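Local structure of tyrocidine synthetase 3 (Brevibacillus brevis, 2JGP) at residues S485-R489 and E490-R494; A335-N338 and V339-K343. The protein takes part in nonribosomal assembly of the antibiotic tyrocidine, pairing a peptidyl carrier domain with a condensation domain for peptide bond formation. One frame throughout, in Å; residues are numbered along the deposited sequence.

Following the chain from its N terminus, contact 2 comes first, in the middle of helix 329-345. Contact 1 comes later, where the loop after strand 476-483 turns into helix 489-508. Each is local, linking residues a helical turn or so apart. The two follow in series and neither nests in nor crosses the other. Contact 1 closes the loop into its helix; contact 2 closes no loop. Their centres are about 17 Å apart and they do not touch. Helix 489-508 relates them: contact 1 forms its first turn, and Phe495, Phe499 and Ile502 farther along it pack on residues of contact 2. Both belong to the condensation domain.

Contact 1 of 2, residues S485-R489 and E490-R494; sequences SLFTR and ETMER
Thr488 is the N-cap of helix 489-508, and its side chain receives the backbone N-H of Thr491. The bond from Thr491 N to Thr488 OG1 is 3.1 Å long and nearly straight, at 166°. With chi1 at 65°, OG1 sits between the backbone N and the carbonyl carbon of Thr488, turned to the first helical turn. Next to the cap, Met492 N donates to Thr488 O (3.2 Å) and Glu493 N to Arg489 O (2.9 Å). Asp292 braces the cap from outside through one carboxylate oxygen, OD2, which is bonded to both Thr488 N and Thr491 OG1.

The tightly packed side is apolar. Phe487 and Met492 are both buried and form a Met-aromatic contact. Met492 bends at chi2 and chi3, bringing its methyl CE over one face of the Phe487 ring, offset toward the rim and 4.0 Å from the ring centroid. The sulfur lies obliquely to the same ring. Leu486 CB lies against the opposite face, also toward the rim. Tyr482 of strand 476-483 touches both Phe487 and Met492.

The outer side is looser and carries charge. Arg489 and Glu493 form only a long salt bridge. Glu493 OE2 lies at the guanidinium edge, in its plane, but the guanidinium and carboxylate planes are turned 63° apart. Asp304 is the stronger partner of Arg489, and Gln305 O also accepts from its NH2. A firmer salt bridge spans one turn of the helix, from exposed Glu490 to Arg494. Arg494 NH2 meets the anti lone pair of Glu490 OE2 at 3.0 Å, almost in the guanidinium plane.

Contact 2 of 2, residues A335-N338 and V339-K343; sequences AAYN and VLLAK
Leu341 lies over one face of the Tyr337 ring, one helical turn farther along. Its methyl CD1 makes a CH-pi contact, 4.0 Å from the ring centroid. The closest approach is toward the rim, where Leu341 CD1 comes to 3.5 Å from Tyr337 CE2. The other methyl, CD2, lies near CZ and the hydroxyl end. Tyr337 has CG anti to its backbone N (chi1 -176°), which swings the ring along the helix surface toward Leu341. Leu340 CD1 meets the ring more loosely and obliquely, 4.2 Å from Tyr337 CD1.

Backbone bonds set the spacing of these residues. Val339 N donates to Ala335 O at 3.2 Å. Leu340 N donates to Ala336 O, Leu341 N to Tyr337 O and Ala342 N to Asn338 O. The placement of the Val339 side chain is doubtful, because CG1 comes very close to Ala335 O.

Farther out, the Tyr337 hydroxyl is hydrogen-bonded to Thr430 OG1, which fixes the far end of the ring. Phe467 meets the ring at a plane angle of about 35°. Asn338 ND2 turns back to Leu334 O, so this buried amide donates within its own helix. Phe495 of helix 489-508 touches Leu340 and Leu341. Leu391 and Val394 of helix 387-403 touch Ala335, while Ile350 and Val352 of strand 350-356 touch Leu341. The four successive i to i+4 bonds are those of a regular alpha-helix, here a largely buried stretch packed against these two helices and this strand of the condensation domain.

Contact 1 of 2, residues S485-R489 and E490-R494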
loop_
_atom_site.group_PDB
_atom_site.type_symbol
_atom_site.label_atom_id
_atom_site.label_comp_id
_atom_site.label_asym_id
_atom_site.label_seq_id
_atom_site.Cartn_x
_atom_site.Cartn_y
_atom_site.Cartn_z
ATOM N N SER A 485 -11.705 5.250 22.004
ATOM C CA SER A 485 -11.178 5.704 23.286
ATOM C C SER A 485 -10.718 7.168 23.270
ATOM O O SER A 485 -10.452 7.732 24.328
ATOM C CB SER A 485 -10.010 4.813 23.704
ATOM O OG SER A 485 -8.950 4.936 22.780
ATOM N N LEU A 486 -10.629 7.768 22.087
ATOM C CA LEU A 486 -10.087 9.125 21.928
ATOM C C LEU A 486 -11.091 10.164 21.415
ATOM O O LEU A 486 -11.077 11.313 21.873
ATOM C CB LEU A 486 -8.891 9.090 20.980
ATOM C CG LEU A 486 -7.692 8.223 21.374
ATOM C CD1 LEU A 486 -6.591 8.371 20.315
ATOM C CD2 LEU A 486 -7.173 8.586 22.754
ATOM N N PHE A 487 -11.945 9.778 20.465
ATOM C CA PHE A 487 -12.831 10.736 19.790
ATOM C C PHE A 487 -14.291 10.306 19.796
ATOM O O PHE A 487 -14.603 9.114 19.708
ATOM C CB PHE A 487 -12.398 10.959 18.336
ATOM C CG PHE A 487 -10.925 11.216 18.167
ATOM C CD1 PHE A 487 -10.374 12.437 18.528
ATOM C CD2 PHE A 487 -10.093 10.238 17.635
ATOM C CE1 PHE A 487 -9.016 12.676 18.365
ATOM C CE2 PHE A 487 -8.737 10.468 17.473
ATOM C CZ PHE A 487 -8.199 11.692 17.836
ATOM N N THR A 488 -15.179 11.293 19.901
ATOM C CA THR A 488 -16.608 11.074 19.744
ATOM C C THR A 488 -16.946 11.121 18.253
ATOM O O THR A 488 -16.177 11.657 17.444
ATOM C CB THR A 488 -17.437 12.151 20.479
ATOM O OG1 THR A 488 -17.219 13.433 19.874
ATOM C CG2 THR A 488 -17.059 12.224 21.952
ATOM N N ARG A 489 -18.095 10.555 17.895
ATOM C CA ARG A 489 -18.614 10.652 16.533
ATOM C C ARG A 489 -18.769 12.107 16.099
ATOM O O ARG A 489 -18.448 12.455 14.963
ATOM C CB ARG A 489 -19.962 9.938 16.425
ATOM C CG ARG A 489 -20.639 10.084 15.068
ATOM C CD ARG A 489 -21.782 9.100 14.917
ATOM N NE ARG A 489 -21.294 7.724 14.907
ATOM C CZ ARG A 489 -20.714 7.124 13.867
ATOM N NH1 ARG A 489 -20.543 7.767 12.719
ATOM N NH2 ARG A 489 -20.306 5.863 13.980
ATOM N N GLU A 490 -19.266 12.946 17.007
ATOM C CA GLU A 490 -19.479 14.368 16.735
ATOM C C GLU A 490 -18.179 15.048 16.301
ATOM O O GLU A 490 -18.146 15.743 15.281
ATOM C CB GLU A 490 -20.061 15.063 17.974
ATOM C CG GLU A 490 -20.285 16.566 17.832
ATOM C CD GLU A 490 -20.725 17.224 19.132
ATOM O OE1 GLU A 490 -21.226 16.521 20.038
ATOM O OE2 GLU A 490 -20.569 18.456 19.251
ATOM N N THR A 491 -17.119 14.833 17.079
ATOM C CA THR A 491 -15.801 15.412 16.794
ATOM C C THR A 491 -15.248 14.985 15.437
ATOM O O THR A 491 -14.634 15.787 14.728
ATOM C CB THR A 491 -14.778 15.038 17.893
ATOM O OG1 THR A 491 -15.130 15.705 19.110
ATOM C CG2 THR A 491 -13.345 15.436 17.488
ATOM N N MET A 492 -15.471 13.725 15.077
ATOM C CA MET A 492 -14.934 13.175 13.836
ATOM C C MET A 492 -15.756 13.590 12.617
ATOM O O MET A 492 -15.200 13.813 11.542
ATOM C CB MET A 492 -14.823 11.653 13.938
ATOM C CG MET A 492 -13.732 11.204 14.897
ATOM S SD MET A 492 -12.080 11.464 14.220
ATOM C CE MET A 492 -11.616 13.025 14.965
ATOM N N GLU A 493 -17.072 13.696 12.779
ATOM C CA GLU A 493 -17.909 14.271 11.719
ATOM C C GLU A 493 -17.526 15.730 11.451
ATOM O O GLU A 493 -17.499 16.159 10.303
ATOM C CB GLU A 493 -19.399 14.133 12.051
ATOM C CG GLU A 493 -19.906 12.691 11.926
ATOM C CD GLU A 493 -21.356 12.512 12.349
ATOM O OE1 GLU A 493 -21.956 13.459 12.902
ATOM O OE2 GLU A 493 -21.895 11.407 12.133
ATOM N N ARG A 494 -17.201 16.477 12.503
ATOM C CA ARG A 494 -16.748 17.864 12.359
ATOM C C ARG A 494 -15.356 17.941 11.721
ATOM O O ARG A 494 -15.098 18.819 10.895
ATOM C CB ARG A 494 -16.744 18.573 13.719
ATOM C CG ARG A 494 -16.372 20.050 13.654
ATOM C CD ARG A 494 -16.425 20.722 15.023
ATOM N NE ARG A 494 -17.781 20.721 15.580
ATOM C CZ ARG A 494 -18.218 19.946 16.572
ATOM N NH1 ARG A 494 -17.418 19.073 17.179
ATOM N NH2 ARG A 494 -19.480 20.052 16.969
#

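Contact 2 of 2, residues A335-N338 and V339-K343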
loop_
_atom_site.group_PDB
_atom_site.type_symbol
_atom_site.label_atom_id
_atom_site.label_comp_id
_atom_site.label_asym_id
_atom_site.label_seq_id
_atom_site.Cartn_x
_atom_site.Cartn_y
_atom_site.Cartn_z
ATOM N N ALA A 335 -1.781 16.625 0.980
ATOM C CA ALA A 335 -1.421 17.982 1.350
ATOM C C ALA A 335 -2.525 18.617 2.199
ATOM O O ALA A 335 -2.250 19.182 3.253
ATOM C CB ALA A 335 -1.154 18.819 0.095
ATOM N N ALA A 336 -3.773 18.508 1.742
ATOM C CA ALA A 336 -4.924 19.042 2.477
ATOM C C ALA A 336 -5.075 18.362 3.839
ATOM O O ALA A 336 -5.451 18.991 4.827
ATOM C CB ALA A 336 -6.210 18.874 1.662
ATOM N N TYR A 337 -4.775 17.070 3.883
ATOM C CA TYR A 337 -4.858 16.328 5.130
ATOM C C TYR A 337 -3.810 16.840 6.121
ATOM O O TYR A 337 -4.117 17.043 7.296
ATOM C CB TYR A 337 -4.716 14.827 4.867
ATOM C CG TYR A 337 -4.886 13.976 6.100
ATOM C CD1 TYR A 337 -6.058 14.030 6.848
ATOM C CD2 TYR A 337 -3.881 13.108 6.512
ATOM C CE1 TYR A 337 -6.218 13.247 7.987
ATOM C CE2 TYR A 337 -4.035 12.323 7.651
ATOM C CZ TYR A 337 -5.208 12.395 8.377
ATOM O OH TYR A 337 -5.366 11.624 9.509
ATOM N N ASN A 338 -2.590 17.084 5.648
ATOM C CA ASN A 338 -1.551 17.676 6.500
ATOM C C ASN A 338 -1.924 19.038 7.105
ATOM O O ASN A 338 -1.615 19.308 8.271
ATOM C CB ASN A 338 -0.223 17.803 5.755
ATOM C CG ASN A 338 0.596 16.539 5.817
ATOM O OD1 ASN A 338 1.521 16.429 6.625
ATOM N ND2 ASN A 338 0.265 15.578 4.969
ATOM N N VAL A 339 -2.575 19.899 6.326
ATOM C CA VAL A 339 -3.019 21.196 6.869
ATOM C C VAL A 339 -4.167 21.021 7.880
ATOM O O VAL A 339 -4.225 21.735 8.881
ATOM C CB VAL A 339 -3.336 22.276 5.777
ATOM C CG1 VAL A 339 -3.556 21.675 4.401
ATOM C CG2 VAL A 339 -4.507 23.180 6.193
ATOM N N LEU A 340 -5.043 20.047 7.633
ATOM C CA LEU A 340 -6.107 19.687 8.577
ATOM C C LEU A 340 -5.510 19.311 9.934
ATOM O O LEU A 340 -5.900 19.858 10.969
ATOM C CB LEU A 340 -6.923 18.511 8.033
ATOM C CG LEU A 340 -8.379 18.274 8.478
ATOM C CD1 LEU A 340 -8.630 16.794 8.686
ATOM C CD2 LEU A 340 -8.803 19.061 9.697
ATOM N N LEU A 341 -4.556 18.383 9.914
ATOM C CA LEU A 341 -3.892 17.929 11.137
ATOM C C LEU A 341 -3.114 19.062 11.803
ATOM O O LEU A 341 -3.119 19.183 13.027
ATOM C CB LEU A 341 -2.948 16.755 10.840
ATOM C CG LEU A 341 -3.572 15.445 10.340
ATOM C CD1 LEU A 341 -2.481 14.446 10.005
ATOM C CD2 LEU A 341 -4.546 14.869 11.359
ATOM N N ALA A 342 -2.439 19.877 10.993
ATOM C CA ALA A 342 -1.673 21.020 11.495
ATOM C C ALA A 342 -2.549 21.991 12.288
ATOM O O ALA A 342 -2.133 22.512 13.325
ATOM C CB ALA A 342 -0.990 21.748 10.342
ATOM N N LYS A 343 -3.762 22.225 11.797
ATOM C CA LYS A 343 -4.688 23.147 12.453
ATOM C C LYS A 343 -5.287 22.549 13.729
ATOM O O LYS A 343 -5.389 23.232 14.748
ATOM C CB LYS A 343 -5.782 23.593 11.480
ATOM C CG LYS A 343 -5.274 24.595 10.448
ATOM C CD LYS A 343 -6.377 25.103 9.535
ATOM C CE LYS A 343 -5.812 26.033 8.475
ATOM N NZ LYS A 343 -5.222 27.260 9.077
#